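Local coordinates for adhesin LabA (Helicobacter pylori, PDB 6GMM), which probably attaches the bacterium to the gastric mucosa as a lectin-like adhesin specific for LacdiNAc sugars, at residues K282-A287 / Y383-F388; V62-N67 / E356-L361; T197-L202 / A244-I249. One frame throughout, in Å; residues are numbered along the deposited sequence.

Interaction 1: residues K282-A287 / Y383-F388; sequences KDANFA and YTLANF
L385 sets its isobutyl group against three residues of 282-287, and different parts of that side chain meet different residues, with A284 near both CB and CD2. Its CB packs on the methyl of A287, with 3.8 Å between A287 CB and L385 CB. The two branches then diverge: L385 CD2 comes to 4.0 Å from A284 CB, while L385 CD1 lies 4.1 Å from F286 CE1 at the ring of F286. The phenylalanine and leucine side chains run aslant to one another, and the methyl approaches the ring obliquely. F286 gets there through its first torsion: CG stands between the backbone N and the carbonyl carbon (chi1 61°), which brings the ring nearer L385 than its CB bond alone would.

A type I turn from A284 to A287, closed by the bond from A287 N to A284 O (3.0 Å), sets both alanine methyls toward the helix end. There A287 CB also rests 3.6 Å from A386 N and 4.0 Å from A386 CB, so the small side chains let the backbones come close. The side chains that meet are all apolar, and two of the closest approaches are of alanine methyls to backbone N and O. On 383-388 itself, N387 ND2 donates to Y383 O (2.9 Å, N-H...O angle 165°) in the carbonyl plane, and the same nitrogen sits over one face of the Y383 ring, toward its rim. This ties the asparagine back to the end of the helix it leaves.

The loop leads into helix 287-311 and meets the last turn of helix 369-386, just where the chain turns into helix 388-408. I35 of helix 32-50 touches both F286 and L385, R39 of that helix makes a cation-pi contact with the F286 ring, and helix 4-28 covers T384 and F388.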
loop_
_atom_site.group_PDB
_atom_site.type_symbol
_atom_site.label_atom_id
_atom_site.label_comp_id
_atom_site.label_asym_id
_atom_site.label_seq_id
_atom_site.Cartn_x
_atom_site.Cartn_y
_atom_site.Cartn_z
ATOM N N LYS A 282 -26.352 -23.269 -6.268
ATOM C CA LYS A 282 -25.538 -24.295 -6.933
ATOM C C LYS A 282 -24.532 -23.819 -7.938
ATOM O O LYS A 282 -23.476 -24.442 -8.087
ATOM C CB LYS A 282 -26.474 -25.280 -7.635
ATOM C CG LYS A 282 -27.419 -25.986 -6.693
ATOM C CD LYS A 282 -27.086 -27.438 -6.599
ATOM C CE LYS A 282 -25.973 -27.713 -5.644
ATOM N NZ LYS A 282 -25.073 -28.750 -6.199
ATOM N N ASP A 283 -24.848 -22.752 -8.661
ATOM C CA ASP A 283 -23.983 -22.297 -9.741
ATOM C C ASP A 283 -22.948 -21.264 -9.344
ATOM O O ASP A 283 -22.388 -20.647 -10.243
ATOM C CB ASP A 283 -24.843 -21.778 -10.916
ATOM C CG ASP A 283 -26.026 -22.652 -11.293
ATOM O OD1 ASP A 283 -25.961 -23.873 -11.050
ATOM O OD2 ASP A 283 -27.026 -22.107 -11.822
ATOM N N ALA A 284 -22.644 -21.102 -8.032
ATOM C CA ALA A 284 -21.694 -20.076 -7.557
ATOM C C ALA A 284 -20.389 -20.613 -6.932
ATOM O O ALA A 284 -19.777 -19.940 -6.087
ATOM C CB ALA A 284 -22.393 -19.130 -6.592
ATOM N N ASN A 285 -19.901 -21.766 -7.426
ATOM C CA ASN A 285 -18.666 -22.376 -6.938
ATOM C C ASN A 285 -17.429 -21.498 -7.214
ATOM O O ASN A 285 -16.411 -21.672 -6.534
ATOM C CB ASN A 285 -18.508 -23.826 -7.453
ATOM C CG ASN A 285 -18.513 -24.021 -8.962
ATOM O OD1 ASN A 285 -18.393 -23.068 -9.750
ATOM N ND2 ASN A 285 -18.587 -25.291 -9.405
ATOM N N PHE A 286 -17.546 -20.505 -8.146
ATOM C CA PHE A 286 -16.493 -19.531 -8.523
ATOM C C PHE A 286 -16.398 -18.366 -7.534
ATOM O O PHE A 286 -15.444 -17.587 -7.586
ATOM C CB PHE A 286 -16.785 -18.940 -9.927
ATOM C CG PHE A 286 -18.103 -18.185 -10.044
ATOM C CD1 PHE A 286 -18.190 -16.837 -9.690
ATOM C CD2 PHE A 286 -19.257 -18.827 -10.476
ATOM C CE1 PHE A 286 -19.424 -16.163 -9.740
ATOM C CE2 PHE A 286 -20.471 -18.143 -10.550
ATOM C CZ PHE A 286 -20.550 -16.821 -10.170
ATOM N N ALA A 287 -17.430 -18.182 -6.705
ATOM C CA ALA A 287 -17.564 -17.059 -5.779
ATOM C C ALA A 287 -16.443 -16.904 -4.759
ATOM O O ALA A 287 -16.114 -15.774 -4.417
ATOM C CB ALA A 287 -18.904 -17.123 -5.067
ATOM N N TYR A 383 -19.085 -12.199 -1.673
ATOM C CA TYR A 383 -19.345 -12.760 -0.346
ATOM C C TYR A 383 -20.777 -13.278 -0.222
ATOM O O TYR A 383 -21.003 -14.337 0.374
ATOM C CB TYR A 383 -19.007 -11.762 0.778
ATOM C CG TYR A 383 -19.265 -12.325 2.163
ATOM C CD1 TYR A 383 -18.327 -13.140 2.793
ATOM C CD2 TYR A 383 -20.463 -12.077 2.824
ATOM C CE1 TYR A 383 -18.562 -13.666 4.063
ATOM C CE2 TYR A 383 -20.707 -12.592 4.099
ATOM C CZ TYR A 383 -19.752 -13.386 4.716
ATOM O OH TYR A 383 -19.996 -13.901 5.967
ATOM N N THR A 384 -21.741 -12.540 -0.794
ATOM C CA THR A 384 -23.165 -12.927 -0.772
ATOM C C THR A 384 -23.361 -14.224 -1.563
ATOM O O THR A 384 -23.937 -15.160 -1.012
ATOM C CB THR A 384 -24.084 -11.756 -1.186
ATOM O OG1 THR A 384 -23.753 -10.597 -0.412
ATOM C CG2 THR A 384 -25.552 -12.055 -0.956
ATOM N N LEU A 385 -22.845 -14.306 -2.811
ATOM C CA LEU A 385 -22.903 -15.527 -3.636
ATOM C C LEU A 385 -22.227 -16.698 -2.924
ATOM O O LEU A 385 -22.751 -17.792 -2.955
ATOM C CB LEU A 385 -22.197 -15.323 -4.984
ATOM C CG LEU A 385 -22.957 -14.613 -6.074
ATOM C CD1 LEU A 385 -22.033 -14.290 -7.205
ATOM C CD2 LEU A 385 -24.120 -15.486 -6.597
ATOM N N ALA A 386 -21.056 -16.473 -2.294
ATOM C CA ALA A 386 -20.333 -17.522 -1.570
ATOM C C ALA A 386 -21.127 -18.066 -0.382
ATOM O O ALA A 386 -20.984 -19.243 -0.045
ATOM C CB ALA A 386 -19.017 -16.992 -1.086
ATOM N N ASN A 387 -21.968 -17.214 0.237
ATOM C CA ASN A 387 -22.747 -17.600 1.418
ATOM C C ASN A 387 -24.231 -17.363 1.251
ATOM O O ASN A 387 -24.896 -17.069 2.242
ATOM C CB ASN A 387 -22.237 -16.823 2.644
ATOM C CG ASN A 387 -20.787 -17.040 2.929
ATOM O OD1 ASN A 387 -20.402 -17.979 3.638
ATOM N ND2 ASN A 387 -19.956 -16.173 2.376
ATOM N N PHE A 388 -24.776 -17.584 0.026
ATOM C CA PHE A 388 -26.165 -17.296 -0.353
ATOM C C PHE A 388 -27.213 -17.842 0.602
ATOM O O PHE A 388 -28.053 -17.070 1.076
ATOM C CB PHE A 388 -26.470 -17.719 -1.789
ATOM C CG PHE A 388 -27.743 -17.073 -2.278
ATOM C CD1 PHE A 388 -27.757 -15.741 -2.677
ATOM C CD2 PHE A 388 -28.948 -17.767 -2.260
ATOM C CE1 PHE A 388 -28.961 -15.122 -3.067
ATOM C CE2 PHE A 388 -30.143 -17.146 -2.643
ATOM C CZ PHE A 388 -30.137 -15.835 -3.065
#

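Interaction 2: residues V62-N67 / E356-L361; sequences VLLALN and ETVTNL
The hydroxyl of T357 is buried: T357 OG1 is hydrogen-bonded to the carbonyl O of Y353, one turn back, and N67 ND2 of the other helix lies 3.2 Å from T357 OG1. The N67 side chain crosses that of T357 nearly perpendicularly. Its other end is held too, because N67 OD1 accepts from the backbone N of G350, next to C351 of the C326-C351 disulfide.

T357 reaches helix 57-76 with its methyl as well. With CG2 anti to the backbone N and OG1 beside it (chi1 -57°), the two branches part, the hydroxyl going to N67 and the methyl to the neighbouring turn. T357 CG2 lies 3.5 Å from L64 N and 3.8 Å from L63 CB, so the methyl rests on the backbone at L64 and beside CB of L63. L64 and T357 lie side by side, pointing opposite ways, so that L64 points beyond the threonine to the next residues of 356-361. There L64 CD2 meets V358 CB at 3.8 Å and L361 CD2 at 3.9 Å, crossing V358 at a slant. F311 of helix 287-311 packs on both L64 and V358, and V307 and V308 of the same helix lie against L361.

The two short segments run nearly antiparallel, at 162°, with axes 9.2 Å apart, close enough for the threonine to fit between L63, L64 and N67. The chemistry thus divides along the interface: at one end lie the hydroxyl of T357 and the amide of N67, while at the other end leucine and valine methyls pack together in a buried, apolar patch. T357 OG1 and N67 OD1 each have a backbone partner, at Y353 O and G350 N, which would lessen the cost of burying those two atoms.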
loop_
_atom_site.group_PDB
_atom_site.type_symbol
_atom_site.label_atom_id
_atom_site.label_comp_id
_atom_site.label_asym_id
_atom_site.label_seq_id
_atom_site.Cartn_x
_atom_site.Cartn_y
_atom_site.Cartn_z
ATOM N N VAL A 62 5.520 0.695 -4.564
ATOM C CA VAL A 62 6.823 0.041 -4.487
ATOM C C VAL A 62 7.853 1.080 -4.824
ATOM O O VAL A 62 8.704 1.365 -3.988
ATOM C CB VAL A 62 6.918 -1.163 -5.459
ATOM C CG1 VAL A 62 8.334 -1.755 -5.481
ATOM C CG2 VAL A 62 5.894 -2.231 -5.118
ATOM N N LEU A 63 7.745 1.690 -6.026
ATOM C CA LEU A 63 8.661 2.728 -6.508
ATOM C C LEU A 63 8.963 3.811 -5.469
ATOM O O LEU A 63 10.127 4.134 -5.260
ATOM C CB LEU A 63 8.086 3.358 -7.788
ATOM C CG LEU A 63 8.790 2.964 -9.095
ATOM C CD1 LEU A 63 8.846 1.436 -9.275
ATOM C CD2 LEU A 63 8.109 3.633 -10.302
ATOM N N LEU A 64 7.944 4.338 -4.784
ATOM C CA LEU A 64 8.214 5.377 -3.778
ATOM C C LEU A 64 8.971 4.830 -2.612
ATOM O O LEU A 64 9.866 5.506 -2.152
ATOM C CB LEU A 64 6.919 6.076 -3.296
ATOM C CG LEU A 64 7.106 7.360 -2.448
ATOM C CD1 LEU A 64 7.948 8.375 -3.158
ATOM C CD2 LEU A 64 5.740 7.953 -2.034
ATOM N N ALA A 65 8.649 3.623 -2.132
ATOM C CA ALA A 65 9.404 3.031 -1.017
ATOM C C ALA A 65 10.866 2.870 -1.406
ATOM O O ALA A 65 11.726 3.239 -0.610
ATOM C CB ALA A 65 8.814 1.681 -0.607
ATOM N N LEU A 66 11.158 2.419 -2.653
ATOM C CA LEU A 66 12.561 2.214 -3.096
ATOM C C LEU A 66 13.337 3.533 -3.227
ATOM O O LEU A 66 14.391 3.697 -2.595
ATOM C CB LEU A 66 12.619 1.387 -4.398
ATOM C CG LEU A 66 11.924 0.022 -4.384
ATOM C CD1 LEU A 66 11.984 -0.624 -5.735
ATOM C CD2 LEU A 66 12.496 -0.912 -3.313
ATOM N N ASN A 67 12.792 4.491 -3.998
ATOM C CA ASN A 67 13.375 5.820 -4.171
ATOM C C ASN A 67 13.526 6.495 -2.819
ATOM O O ASN A 67 14.512 7.184 -2.586
ATOM C CB ASN A 67 12.491 6.674 -5.067
ATOM C CG ASN A 67 12.541 6.278 -6.521
ATOM O OD1 ASN A 67 13.592 5.936 -7.066
ATOM N ND2 ASN A 67 11.404 6.323 -7.191
ATOM N N GLU A 356 8.631 13.346 -7.879
ATOM C CA GLU A 356 7.764 12.987 -8.993
ATOM C C GLU A 356 7.080 11.633 -8.742
ATOM O O GLU A 356 5.956 11.435 -9.197
ATOM C CB GLU A 356 8.509 13.012 -10.347
ATOM C CG GLU A 356 9.611 11.969 -10.509
ATOM C CD GLU A 356 10.053 11.681 -11.933
ATOM O OE1 GLU A 356 9.699 10.594 -12.450
ATOM O OE2 GLU A 356 10.778 12.520 -12.518
ATOM N N THR A 357 7.738 10.712 -8.001
ATOM C CA THR A 357 7.119 9.413 -7.731
ATOM C C THR A 357 5.897 9.568 -6.798
ATOM O O THR A 357 4.864 8.952 -7.084
ATOM C CB THR A 357 8.146 8.383 -7.262
ATOM O OG1 THR A 357 9.166 8.277 -8.265
ATOM C CG2 THR A 357 7.515 6.999 -7.017
ATOM N N VAL A 358 5.981 10.443 -5.749
ATOM C CA VAL A 358 4.854 10.685 -4.835
ATOM C C VAL A 358 3.681 11.288 -5.633
ATOM O O VAL A 358 2.544 10.858 -5.451
ATOM C CB VAL A 358 5.184 11.438 -3.505
ATOM C CG1 VAL A 358 5.595 12.885 -3.742
ATOM C CG2 VAL A 358 4.005 11.369 -2.527
ATOM N N THR A 359 3.974 12.169 -6.596
ATOM C CA THR A 359 2.964 12.740 -7.490
ATOM C C THR A 359 2.348 11.626 -8.326
ATOM O O THR A 359 1.130 11.504 -8.323
ATOM C CB THR A 359 3.565 13.861 -8.345
ATOM O OG1 THR A 359 3.954 14.913 -7.463
ATOM C CG2 THR A 359 2.588 14.403 -9.392
ATOM N N ASN A 360 3.176 10.783 -8.986
ATOM C CA ASN A 360 2.691 9.661 -9.808
ATOM C C ASN A 360 1.896 8.636 -9.021
ATOM O O ASN A 360 0.951 8.089 -9.562
ATOM C CB ASN A 360 3.831 9.007 -10.576
ATOM C CG ASN A 360 4.413 9.914 -11.628
ATOM O OD1 ASN A 360 3.918 11.026 -11.873
ATOM N ND2 ASN A 360 5.485 9.471 -12.269
ATOM N N LEU A 361 2.219 8.425 -7.735
ATOM C CA LEU A 361 1.471 7.502 -6.875
ATOM C C LEU A 361 0.115 8.091 -6.492
ATOM O O LEU A 361 -0.913 7.399 -6.635
ATOM C CB LEU A 361 2.304 7.114 -5.632
ATOM C CG LEU A 361 1.608 6.329 -4.502
ATOM C CD1 LEU A 361 1.085 4.970 -4.971
ATOM C CD2 LEU A 361 2.545 6.118 -3.360
#

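Interaction 3: residues T197-L202 / A244-I249; sequences TIITTL and AIQDMI
Q246 and I199 interleave, each running toward the other's helix, with the glutamine's aliphatic part and amide laid along the isoleucine branch. Q246 CD is 3.6 Å from I199 CG2, which sits anti to the backbone N of I199. The glutamine reaches this place because its chain bends at chi2 (-81°), turning the end toward the other helix. Q246 OE1 stands 3.4 Å from T200 OG1, but the T200 hydroxyl is hydrogen-bonded to S196 O.

The other branch of I199 turns into the core. I199 CD1 packs on I245 CG2 (3.8 Å), the two side chains crossing at about a right angle, while I199 CG1 touches I249 CD1 at 3.9 Å. Within 197-202, T197 O takes two donors from opposite faces of its plane, T201 N and T201 OG1; the bond from T201 OG1 to T197 O is short, at 2.6 Å.

The segment axes lie 10.2 Å apart, at 143°, so the two segments cross in a roughly antiparallel sense. L72 of helix 57-76 touches both I245 and L202, M248 packs on V307 and F311 of helix 287-311, and I198 and T201 face helix 128-145.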
loop_
_atom_site.group_PDB
_atom_site.type_symbol
_atom_site.label_atom_id
_atom_site.label_comp_id
_atom_site.label_asym_id
_atom_site.label_seq_id
_atom_site.Cartn_x
_atom_site.Cartn_y
_atom_site.Cartn_z
ATOM N N THR A 197 17.131 -3.333 4.322
ATOM C CA THR A 197 18.512 -3.483 4.753
ATOM C C THR A 197 19.153 -2.118 4.931
ATOM O O THR A 197 19.842 -1.908 5.940
ATOM C CB THR A 197 19.289 -4.361 3.775
ATOM O OG1 THR A 197 18.764 -5.685 3.851
ATOM C CG2 THR A 197 20.801 -4.392 4.081
ATOM N N ILE A 198 18.968 -1.205 3.959
ATOM C CA ILE A 198 19.512 0.153 4.044
ATOM C C ILE A 198 19.093 0.822 5.363
ATOM O O ILE A 198 19.949 1.107 6.164
ATOM C CB ILE A 198 19.087 1.022 2.834
ATOM C CG1 ILE A 198 19.732 0.520 1.513
ATOM C CG2 ILE A 198 19.401 2.513 3.106
ATOM C CD1 ILE A 198 19.184 1.197 0.268
ATOM N N ILE A 199 17.775 0.989 5.593
ATOM C CA ILE A 199 17.173 1.683 6.729
ATOM C C ILE A 199 17.407 0.939 8.037
ATOM O O ILE A 199 17.819 1.571 9.014
ATOM C CB ILE A 199 15.660 2.011 6.476
ATOM C CG1 ILE A 199 15.409 2.540 5.031
ATOM C CG2 ILE A 199 15.112 2.997 7.520
ATOM C CD1 ILE A 199 15.959 3.989 4.688
ATOM N N THR A 200 17.171 -0.392 8.065
ATOM C CA THR A 200 17.393 -1.177 9.289
ATOM C C THR A 200 18.860 -1.073 9.731
ATOM O O THR A 200 19.087 -0.729 10.899
ATOM C CB THR A 200 16.876 -2.612 9.155
ATOM O OG1 THR A 200 15.518 -2.540 8.696
ATOM C CG2 THR A 200 16.906 -3.363 10.473
ATOM N N THR A 201 19.847 -1.287 8.780
ATOM C CA THR A 201 21.286 -1.202 9.112
ATOM C C THR A 201 21.649 0.212 9.575
ATOM O O THR A 201 22.337 0.348 10.589
ATOM C CB THR A 201 22.194 -1.738 7.984
ATOM O OG1 THR A 201 21.648 -2.957 7.450
ATOM C CG2 THR A 201 23.577 -2.021 8.467
ATOM N N LEU A 202 21.143 1.257 8.870
ATOM C CA LEU A 202 21.383 2.663 9.223
ATOM C C LEU A 202 20.897 2.954 10.632
ATOM O O LEU A 202 21.615 3.552 11.425
ATOM C CB LEU A 202 20.613 3.590 8.267
ATOM C CG LEU A 202 21.320 4.797 7.631
ATOM C CD1 LEU A 202 20.305 5.820 7.153
ATOM C CD2 LEU A 202 22.360 5.476 8.561
ATOM N N ALA A 244 9.068 6.923 8.912
ATOM C CA ALA A 244 8.179 7.047 7.754
ATOM C C ALA A 244 8.584 6.078 6.664
ATOM O O ALA A 244 7.725 5.468 6.049
ATOM C CB ALA A 244 8.221 8.462 7.215
ATOM N N ILE A 245 9.882 5.903 6.450
ATOM C CA ILE A 245 10.349 5.038 5.374
ATOM C C ILE A 245 10.142 3.571 5.714
ATOM O O ILE A 245 9.757 2.799 4.834
ATOM C CB ILE A 245 11.804 5.378 4.943
ATOM C CG1 ILE A 245 11.891 6.854 4.427
ATOM C CG2 ILE A 245 12.266 4.380 3.871
ATOM C CD1 ILE A 245 13.368 7.385 4.111
ATOM N N GLN A 246 10.382 3.189 6.979
ATOM C CA GLN A 246 10.178 1.809 7.451
ATOM C C GLN A 246 8.756 1.360 7.241
ATOM O O GLN A 246 8.543 0.253 6.737
ATOM C CB GLN A 246 10.564 1.659 8.932
ATOM C CG GLN A 246 12.090 1.759 9.154
ATOM C CD GLN A 246 12.843 0.476 8.868
ATOM O OE1 GLN A 246 13.540 -0.041 9.756
ATOM N NE2 GLN A 246 12.811 -0.020 7.598
ATOM N N ASP A 247 7.779 2.236 7.565
ATOM C CA ASP A 247 6.346 1.952 7.404
ATOM C C ASP A 247 5.986 1.894 5.898
ATOM O O ASP A 247 5.170 1.068 5.489
ATOM C CB ASP A 247 5.553 3.051 8.101
ATOM C CG ASP A 247 5.598 3.024 9.622
ATOM O OD1 ASP A 247 5.713 1.908 10.204
ATOM O OD2 ASP A 247 5.381 4.094 10.237
ATOM N N MET A 248 6.626 2.758 5.068
ATOM C CA MET A 248 6.433 2.780 3.616
ATOM C C MET A 248 6.814 1.399 3.043
ATOM O O MET A 248 6.063 0.819 2.272
ATOM C CB MET A 248 7.326 3.849 2.988
ATOM C CG MET A 248 6.721 5.226 2.988
ATOM S SD MET A 248 7.867 6.446 2.316
ATOM C CE MET A 248 7.719 6.087 0.624
ATOM N N ILE A 249 7.953 0.859 3.483
ATOM C CA ILE A 249 8.457 -0.457 3.075
ATOM C C ILE A 249 7.476 -1.565 3.541
ATOM O O ILE A 249 7.151 -2.471 2.760
ATOM C CB ILE A 249 9.885 -0.639 3.679
ATOM C CG1 ILE A 249 10.913 0.242 2.935
ATOM C CG2 ILE A 249 10.318 -2.127 3.727
ATOM C CD1 ILE A 249 12.273 0.525 3.740
#

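In the fold
Interactions 2 and 3 lie in the same helical core, their centres about 15 Å apart, and they touch: L64 CG is 3.4 Å from M248 CE. Helix 57-76 is a partner in interaction 2 and also packs on interaction 3. Interaction 1 is remote, its centre about 38 and 42 Å from the centres of the other two, and only partly buried. Its partners are a loop and a helix end, and its touching side chains are apolar. Interactions 2 and 3 each join the interiors of two helices; interaction 2 buries its amide and hydroxyl, while interaction 3 has Q246 and T200 toward its more exposed side. Helix 287-311 links the sites, starting at interaction 1 and covering residues of the other two.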